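Local coordinates for 2-oxoglutarate carboxylase small subunit (PDB 7KCT), which belongs to the biotin carboxylase family, carries an ATP-grasp domain, and binds adenosine-5'-diphosphate, bicarbonate and magnesium, at residues 342-347 with 396-401; 248-253 with 305-310; 367-372 with 416-421. All blocks are in the same frame, centred on the assembly; numbering follows the deposited sequence.

Contact 1: 342-347 with 396-401. With ADP (adenosine-5'-diphosphate), chain D.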
# COMPACT_ATOMS: atom_id res chain seq x y z
N SER A 342 7.60 4.89 -9.93
CA SER A 342 7.12 3.65 -9.35
C SER A 342 7.94 2.51 -9.89
O SER A 342 8.31 2.49 -11.06
CB SER A 342 5.62 3.49 -9.64
OG SER A 342 5.14 2.23 -9.21
N ILE A 343 8.23 1.54 -9.03
CA ILE A 343 9.02 0.38 -9.35
C ILE A 343 8.25 -0.83 -8.85
O ILE A 343 7.72 -0.81 -7.73
CB ILE A 343 10.42 0.45 -8.70
CG1 ILE A 343 11.16 1.74 -9.03
CG2 ILE A 343 11.29 -0.70 -9.15
CD1 ILE A 343 12.52 1.88 -8.29
N GLU A 344 8.23 -1.89 -9.66
CA GLU A 344 7.68 -3.17 -9.32
C GLU A 344 8.75 -4.24 -9.43
O GLU A 344 9.47 -4.33 -10.43
CB GLU A 344 6.49 -3.54 -10.25
CG GLU A 344 6.09 -5.05 -10.18
CD GLU A 344 4.85 -5.41 -11.00
OE1 GLU A 344 4.92 -6.09 -12.06
OE2 GLU A 344 3.76 -5.03 -10.56
N CYS A 345 8.81 -5.11 -8.43
CA CYS A 345 9.68 -6.26 -8.46
C CYS A 345 8.83 -7.51 -8.35
O CYS A 345 7.93 -7.58 -7.51
CB CYS A 345 10.72 -6.20 -7.35
SG CYS A 345 11.89 -4.84 -7.46
N ARG A 346 9.11 -8.48 -9.22
CA ARG A 346 8.43 -9.77 -9.18
C ARG A 346 9.15 -10.64 -8.17
O ARG A 346 10.36 -10.86 -8.29
CB ARG A 346 8.43 -10.44 -10.54
CG ARG A 346 7.86 -9.54 -11.59
CD ARG A 346 7.36 -10.35 -12.73
NE ARG A 346 6.91 -9.51 -13.84
CZ ARG A 346 6.37 -10.03 -14.93
NH1 ARG A 346 6.23 -11.35 -14.99
NH2 ARG A 346 6.02 -9.24 -15.95
N ILE A 347 8.41 -11.10 -7.17
CA ILE A 347 8.91 -12.01 -6.16
C ILE A 347 8.52 -13.40 -6.63
O ILE A 347 7.37 -13.81 -6.47
CB ILE A 347 8.33 -11.75 -4.77
CG1 ILE A 347 8.28 -10.27 -4.46
CG2 ILE A 347 9.07 -12.54 -3.75
CD1 ILE A 347 9.54 -9.67 -4.41
N LYS A 396 3.92 -9.45 -6.07
CA LYS A 396 4.48 -8.27 -6.73
C LYS A 396 4.61 -7.21 -5.66
O LYS A 396 3.63 -6.91 -4.96
CB LYS A 396 3.61 -7.77 -7.88
CG LYS A 396 3.21 -8.88 -8.83
CD LYS A 396 2.52 -8.38 -10.11
CE LYS A 396 1.17 -7.74 -9.84
NZ LYS A 396 0.26 -7.93 -11.01
N LEU A 397 5.81 -6.71 -5.47
CA LEU A 397 6.04 -5.60 -4.57
C LEU A 397 6.14 -4.33 -5.39
O LEU A 397 6.96 -4.25 -6.30
CB LEU A 397 7.31 -5.83 -3.76
CG LEU A 397 7.69 -4.82 -2.71
CD1 LEU A 397 6.54 -4.71 -1.78
CD2 LEU A 397 8.99 -5.36 -2.07
N ILE A 398 5.30 -3.34 -5.10
CA ILE A 398 5.25 -2.10 -5.88
C ILE A 398 5.49 -0.93 -4.96
O ILE A 398 4.90 -0.88 -3.87
CB ILE A 398 3.89 -1.93 -6.58
CG1 ILE A 398 3.63 -3.13 -7.47
CG2 ILE A 398 3.86 -0.59 -7.38
CD1 ILE A 398 2.43 -3.92 -7.05
N VAL A 399 6.34 0.01 -5.37
CA VAL A 399 6.55 1.20 -4.58
C VAL A 399 6.37 2.43 -5.44
O VAL A 399 6.41 2.38 -6.67
CB VAL A 399 7.93 1.28 -3.85
CG1 VAL A 399 8.17 0.00 -3.06
CG2 VAL A 399 9.12 1.61 -4.82
N TRP A 400 6.14 3.55 -4.76
CA TRP A 400 6.00 4.85 -5.41
C TRP A 400 6.77 5.88 -4.60
O TRP A 400 6.80 5.81 -3.37
CB TRP A 400 4.51 5.30 -5.54
CG TRP A 400 4.39 6.73 -6.14
CD1 TRP A 400 4.27 7.05 -7.46
CD2 TRP A 400 4.41 7.97 -5.44
NE1 TRP A 400 4.20 8.43 -7.62
CE2 TRP A 400 4.31 9.01 -6.39
CE3 TRP A 400 4.48 8.31 -4.09
CZ2 TRP A 400 4.32 10.35 -6.02
CZ3 TRP A 400 4.50 9.62 -3.74
CH2 TRP A 400 4.41 10.63 -4.70
N ALA A 401 7.39 6.85 -5.28
CA ALA A 401 7.98 8.00 -4.60
C ALA A 401 7.99 9.19 -5.55
O ALA A 401 7.87 9.02 -6.76
CB ALA A 401 9.41 7.72 -4.14
PB ADP D . 3.47 -9.73 -18.99
O1B ADP D . 2.07 -9.58 -18.43
O2B ADP D . 4.44 -8.57 -19.01
O3B ADP D . 3.60 -10.65 -20.16
PA ADP D . 4.74 -12.25 -18.23
O1A ADP D . 5.20 -13.21 -17.18
O2A ADP D . 5.18 -12.33 -19.68
O3A ADP D . 4.45 -10.76 -17.80
O5' ADP D . 2.95 -13.04 -18.52
C5' ADP D . 2.49 -13.79 -17.32
C4' ADP D . 1.91 -15.09 -17.61
O4' ADP D . 1.34 -15.23 -18.90
C3' ADP D . 3.21 -16.07 -17.49
O3' ADP D . 2.82 -17.21 -16.92
C2' ADP D . 3.51 -16.16 -19.03
O2' ADP D . 4.04 -17.35 -19.38
C1' ADP D . 2.03 -16.22 -19.51
N9 ADP D . 1.81 -15.75 -20.94
C8 ADP D . 2.23 -14.55 -21.57
N7 ADP D . 1.87 -14.48 -22.88
C5 ADP D . 1.16 -15.64 -23.09
C6 ADP D . 0.54 -16.13 -24.25
N6 ADP D . 0.56 -15.41 -25.43
N1 ADP D . -0.12 -17.34 -24.23
C2 ADP D . -0.07 -18.01 -23.01
N3 ADP D . 0.49 -17.66 -21.82
C4 ADP D . 1.10 -16.44 -21.91
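Antiparallel pairing in the C-terminal-domain sheet sets Ile343 opposite Val399 and Cys345 opposite Leu397, and the strand 342-347 carries Arg346 into an ADP pocket. Both are hydrogen-bonded pairs: Val399 N reaches Ile343 O at 2.9 Å and Cys345 N reaches Leu397 O at 2.9 Å. Val399 O is gripped twice, by Ile343 N at 3.1 Å and by Ser342 OG at 2.8 Å, the two donors coming from opposite faces of the carbonyl plane. Chi1 of 174° swings the serine hydroxyl against the partner strand, where the methyl CG2 of Ile398 packs on it. On the same face, Glu344 stretches out beside Ile398, the two pointing the same way, with OE2 3.6 Å from Ile398 CG1. This OE2 is buried without a polar partner, and Glu344 OE1 lies close to Glu248 OE1, which may favour a proton on one of them. The glutamate also passes at a slant over the methylenes of Lys396, but the charges stop short of a salt bridge, Glu344 OE2 lying 4.6 Å from Lys396 NZ. That ammonium is taken by Glu21 and the carbonyl of Val303. The other face, with Ile343, Cys345, Leu397 and Val399, is apolar and lies under helices 404-417 and 427-435. The guanidinium of Arg346 meets the ADP diphosphate edge-on: NH1 bonds O1A at 3.1 Å and NH2 bonds the bridging O3A at 2.9 Å. Salt bridges to Glu248 and Glu304 fix its rotation. The strand thus supplies one arginine to a nucleotide pocket drawn from the ATP-grasp and biotin carboxylase C-terminal parts of the chain.

Contact 2: 248-253 with 305-310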
# COMPACT_ATOMS: atom_id res chain seq x y z
N GLU A 248 10.23 -3.69 -13.26
CA GLU A 248 9.57 -2.75 -14.14
C GLU A 248 9.45 -1.40 -13.48
O GLU A 248 9.17 -1.30 -12.28
CB GLU A 248 8.16 -3.31 -14.50
CG GLU A 248 8.17 -4.72 -15.09
CD GLU A 248 7.71 -5.82 -14.12
OE1 GLU A 248 7.49 -5.57 -12.91
OE2 GLU A 248 7.53 -6.96 -14.61
N ILE A 249 9.66 -0.33 -14.26
CA ILE A 249 9.53 1.01 -13.71
C ILE A 249 8.64 1.86 -14.60
O ILE A 249 8.55 1.66 -15.81
CB ILE A 249 10.90 1.72 -13.53
CG1 ILE A 249 11.49 2.07 -14.88
CG2 ILE A 249 11.94 0.79 -12.83
CD1 ILE A 249 12.79 2.93 -14.87
N ALA A 250 8.09 2.91 -14.01
CA ALA A 250 7.27 3.88 -14.72
C ALA A 250 7.47 5.25 -14.10
O ALA A 250 7.60 5.35 -12.86
CB ALA A 250 5.76 3.52 -14.69
N PRO A 251 7.60 6.31 -14.92
CA PRO A 251 7.77 6.22 -16.39
C PRO A 251 9.15 5.62 -16.67
O PRO A 251 9.89 5.38 -15.72
CB PRO A 251 7.66 7.69 -16.86
CG PRO A 251 8.16 8.49 -15.65
CD PRO A 251 7.66 7.70 -14.43
N SER A 252 9.50 5.38 -17.92
CA SER A 252 10.90 5.17 -18.27
C SER A 252 11.70 6.40 -17.84
O SER A 252 11.16 7.50 -17.72
CB SER A 252 11.04 4.97 -19.77
OG SER A 252 11.09 6.24 -20.46
N LEU A 253 13.00 6.21 -17.60
CA LEU A 253 13.92 7.35 -17.50
C LEU A 253 14.41 7.81 -18.86
O LEU A 253 14.97 8.91 -18.97
CB LEU A 253 15.13 6.98 -16.65
CG LEU A 253 14.76 6.43 -15.26
CD1 LEU A 253 15.93 5.76 -14.62
CD2 LEU A 253 14.23 7.58 -14.37
N HIS A 305 1.00 -3.81 -14.75
CA HIS A 305 0.12 -2.65 -14.80
C HIS A 305 0.14 -1.79 -13.54
O HIS A 305 -0.19 -0.59 -13.65
CB HIS A 305 -1.33 -3.07 -15.12
CG HIS A 305 -2.06 -3.69 -13.98
ND1 HIS A 305 -2.06 -5.06 -13.78
CD2 HIS A 305 -2.84 -3.17 -12.99
CE1 HIS A 305 -2.77 -5.35 -12.70
NE2 HIS A 305 -3.24 -4.22 -12.19
N PRO A 306 0.45 -2.30 -12.34
CA PRO A 306 0.39 -1.41 -11.17
C PRO A 306 1.35 -0.24 -11.21
O PRO A 306 0.98 0.83 -10.72
CB PRO A 306 0.67 -2.36 -9.99
CG PRO A 306 0.11 -3.68 -10.47
CD PRO A 306 0.55 -3.72 -11.94
N VAL A 307 2.54 -0.34 -11.83
CA VAL A 307 3.42 0.83 -11.80
C VAL A 307 2.75 2.00 -12.51
O VAL A 307 2.90 3.16 -12.11
CB VAL A 307 4.82 0.55 -12.39
CG1 VAL A 307 5.57 -0.48 -11.54
CG2 VAL A 307 4.80 0.15 -13.86
N THR A 308 2.02 1.71 -13.58
CA THR A 308 1.32 2.76 -14.31
C THR A 308 0.19 3.35 -13.50
O THR A 308 -0.05 4.56 -13.55
CB THR A 308 0.80 2.21 -15.64
OG1 THR A 308 1.92 1.79 -16.45
CG2 THR A 308 -0.05 3.32 -16.34
N GLU A 309 -0.53 2.51 -12.73
CA GLU A 309 -1.58 3.02 -11.85
C GLU A 309 -1.02 3.94 -10.79
O GLU A 309 -1.66 4.93 -10.41
CB GLU A 309 -2.35 1.86 -11.19
CG GLU A 309 -2.95 0.88 -12.14
CD GLU A 309 -3.69 -0.25 -11.40
OE1 GLU A 309 -3.33 -0.64 -10.26
OE2 GLU A 309 -4.69 -0.75 -11.96
N MET A 310 0.18 3.66 -10.30
CA MET A 310 0.69 4.50 -9.22
C MET A 310 1.09 5.91 -9.71
O MET A 310 1.04 6.85 -8.93
CB MET A 310 1.89 3.85 -8.54
CG MET A 310 1.63 2.40 -8.13
SD MET A 310 0.54 2.33 -6.72
CE MET A 310 1.84 2.59 -5.51
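A strand-on-helix packing within the ATP-grasp part of the chain brings Ala250, at the end of strand 244-250, against Val307 of helix 305-312. The short segments run nearly parallel, 7.6 Å apart at closest approach and 21° from one another. Contact is apolar and made by very few atoms. The CB atoms of both residues point at the opposing segment, and the methyl of Ala250 meets Val307 CG2 at 3.6 Å. That same CB looks on to the helix backbone, lying 3.9 Å from Val307 O and 4.3 Å from Thr308 N; the alanine methyl thus fills the short gap between strand and helix backbone. The second valine branch turns along the strand: with chi1 at -65°, CG1 lies anti to the carbonyl carbon and rests 3.8 Å from Glu248 O. One isopropyl group therefore straddles two alternate residues of the strand, while Ile249 between them faces the other way, toward Phe444. The strand stops at Ala250, and the peptide bond that follows, before Pro251, is cis. At the edge of the contact, Thr308 OG1 is bonded to Arg235. Strand 244-250 lies next to strand 341-351, whose Ser342 and Glu344 also pack on Val307; strand 229-236 touches the helix through Arg235 and Leu232, and Met310 reaches strand 393-401 at Ile398 and Trp400.

Contact 3: 367-372 with 416-421; sequences YVPGGF and ETYEIS
Tyr418 turns its ring under the loop that begins at Tyr367, and Pro369 and Val368 lie over one face of it. Starting at the backbone, CB of Tyr418 is 3.9 Å from Pro369 CD. The ring root follows, with Tyr418 CG 3.5 Å from the same Pro369 CD in a CH-pi contact; the proline carbon stands above the ring, shifted toward its CG-CD2 rim. On the other ortho side, Tyr418 CD1 comes within 3.3 Å of Tyr367 O, which approaches obliquely. Farther out, Tyr418 CE1 lies 4.2 Å from Val368 CA, and the OH at the tip passes near Val368 CG2 before bonding to Tyr366 OH. Chi1 of -154° points the ring away from the backbone N and under the loop. Beside it, one antiparallel bridge joins the two segments: Tyr367 N donates to Glu419 O at 2.9 Å, and Glu419 N returns a longer bond to Tyr367 O at 3.2 Å. The bridge leaves the CB atoms of Tyr367 and Glu419 on the same face of this two-stranded ribbon. From there the Tyr367 ring turns its edge to the carbonyl of Thr417, with CD2 3.4 Å from Thr417 O in the ring plane, and Pro369 CB packs on Thr417 OG1. Several polar ends go to the second subunit: Tyr367 OH to the carbonyl of its His378, Thr417 OG1, which also bonds Ala414 O of its own chain, to Arg28 of the second subunit, and Glu419 OE2 to Arg49 of the second subunit. Strand 419-420, just after helix 404-417, thus pairs with strand 366-367 at the dimer interface, with Ile427 of helix 427-435 and Val376 of strand 374-378 packed against Tyr418.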
# COMPACT_ATOMS: atom_id res chain seq x y z
N TYR A 367 6.11 -12.75 6.02
CA TYR A 367 5.74 -11.45 6.55
C TYR A 367 5.74 -10.47 5.39
O TYR A 367 6.77 -10.31 4.73
CB TYR A 367 6.68 -10.96 7.63
CG TYR A 367 6.43 -9.50 7.98
CD1 TYR A 367 5.41 -9.12 8.86
CD2 TYR A 367 7.20 -8.47 7.40
CE1 TYR A 367 5.19 -7.76 9.19
CE2 TYR A 367 6.98 -7.16 7.69
CZ TYR A 367 5.96 -6.80 8.56
OH TYR A 367 5.81 -5.46 8.85
N VAL A 368 4.61 -9.80 5.18
CA VAL A 368 4.42 -8.83 4.10
C VAL A 368 4.75 -7.41 4.58
O VAL A 368 4.12 -6.92 5.52
CB VAL A 368 2.96 -8.92 3.61
CG1 VAL A 368 2.71 -7.94 2.51
CG2 VAL A 368 2.66 -10.30 3.13
N PRO A 369 5.64 -6.68 3.92
CA PRO A 369 5.89 -5.30 4.35
C PRO A 369 4.74 -4.37 3.97
O PRO A 369 3.99 -4.62 3.03
CB PRO A 369 7.17 -4.93 3.61
CG PRO A 369 7.04 -5.68 2.32
CD PRO A 369 6.39 -7.01 2.69
N GLY A 370 4.62 -3.28 4.72
CA GLY A 370 3.65 -2.25 4.41
C GLY A 370 4.20 -0.89 4.84
O GLY A 370 5.10 -0.80 5.67
N GLY A 371 3.67 0.15 4.21
CA GLY A 371 3.99 1.50 4.63
C GLY A 371 3.60 2.53 3.59
O GLY A 371 2.92 2.26 2.58
N PHE A 372 4.06 3.75 3.87
CA PHE A 372 3.86 4.88 2.98
C PHE A 372 4.51 4.54 1.64
O PHE A 372 5.68 4.15 1.58
CB PHE A 372 4.50 6.12 3.64
CG PHE A 372 4.40 7.40 2.83
CD1 PHE A 372 5.17 7.59 1.69
CD2 PHE A 372 3.56 8.41 3.24
CE1 PHE A 372 5.07 8.78 0.94
CE2 PHE A 372 3.45 9.61 2.51
CZ PHE A 372 4.20 9.79 1.36
N GLU A 416 14.12 -5.74 1.83
CA GLU A 416 14.90 -6.21 2.98
C GLU A 416 14.00 -6.63 4.13
O GLU A 416 14.44 -7.39 5.00
CB GLU A 416 15.86 -5.10 3.40
CG GLU A 416 17.13 -5.02 2.55
CD GLU A 416 17.86 -3.70 2.78
OE1 GLU A 416 17.29 -2.79 3.41
OE2 GLU A 416 18.98 -3.53 2.27
N THR A 417 12.76 -6.19 4.16
CA THR A 417 11.87 -6.60 5.25
C THR A 417 10.84 -7.65 4.85
O THR A 417 10.09 -8.11 5.70
CB THR A 417 11.16 -5.38 5.85
OG1 THR A 417 10.22 -4.84 4.91
CG2 THR A 417 12.16 -4.32 6.23
N TYR A 418 10.83 -8.07 3.59
CA TYR A 418 9.90 -9.08 3.11
C TYR A 418 10.46 -10.46 3.45
O TYR A 418 11.39 -10.93 2.78
CB TYR A 418 9.68 -8.91 1.61
CG TYR A 418 8.34 -9.41 1.06
CD1 TYR A 418 7.68 -10.49 1.61
CD2 TYR A 418 7.75 -8.77 -0.02
CE1 TYR A 418 6.46 -10.92 1.10
CE2 TYR A 418 6.56 -9.21 -0.58
CZ TYR A 418 5.91 -10.28 -0.02
OH TYR A 418 4.70 -10.68 -0.58
N GLU A 419 9.87 -11.12 4.44
CA GLU A 419 10.37 -12.42 4.90
C GLU A 419 9.57 -13.54 4.23
O GLU A 419 8.34 -13.58 4.36
CB GLU A 419 10.26 -12.58 6.43
CG GLU A 419 10.87 -13.95 6.89
CD GLU A 419 11.03 -14.10 8.38
OE1 GLU A 419 11.84 -14.96 8.83
OE2 GLU A 419 10.32 -13.39 9.10
N ILE A 420 10.28 -14.46 3.54
CA ILE A 420 9.70 -15.67 2.94
C ILE A 420 10.69 -16.80 3.18
O ILE A 420 11.85 -16.70 2.73
CB ILE A 420 9.44 -15.55 1.42
CG1 ILE A 420 8.56 -14.32 1.12
CG2 ILE A 420 8.71 -16.78 0.85
CD1 ILE A 420 8.21 -14.01 -0.31
N SER A 421 10.29 -17.82 3.92
CA SER A 421 11.14 -19.00 4.03
C SER A 421 10.36 -20.21 3.53
O SER A 421 9.12 -20.23 3.45
CB SER A 421 11.64 -19.26 5.48
OG SER A 421 10.59 -19.79 6.22

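Overall arrangement
Contacts 1 and 2 lie side by side, centres 9 Å apart, because strands 341-351 and 244-250 are neighbours in one sheet. They join directly: Arg346 NE forms a salt bridge with Glu248 OE2 at 2.7 Å, so contact 2 contributes a second-shell carboxylate consistent with holding the arginine in place at the ADP. Glu344 CB also packs on Val307 CG1 at 3.4 Å. Contact 3 is 12 Å from contact 1 between centres and touches it through apolar atoms, Ile347 CG2 meeting Ile420 CD1 at 3.8 Å. Contacts 2 and 3 do not touch, their nearest atoms being about 8 Å apart. Contact 1 lies between the other two, whose centres are 21 Å apart.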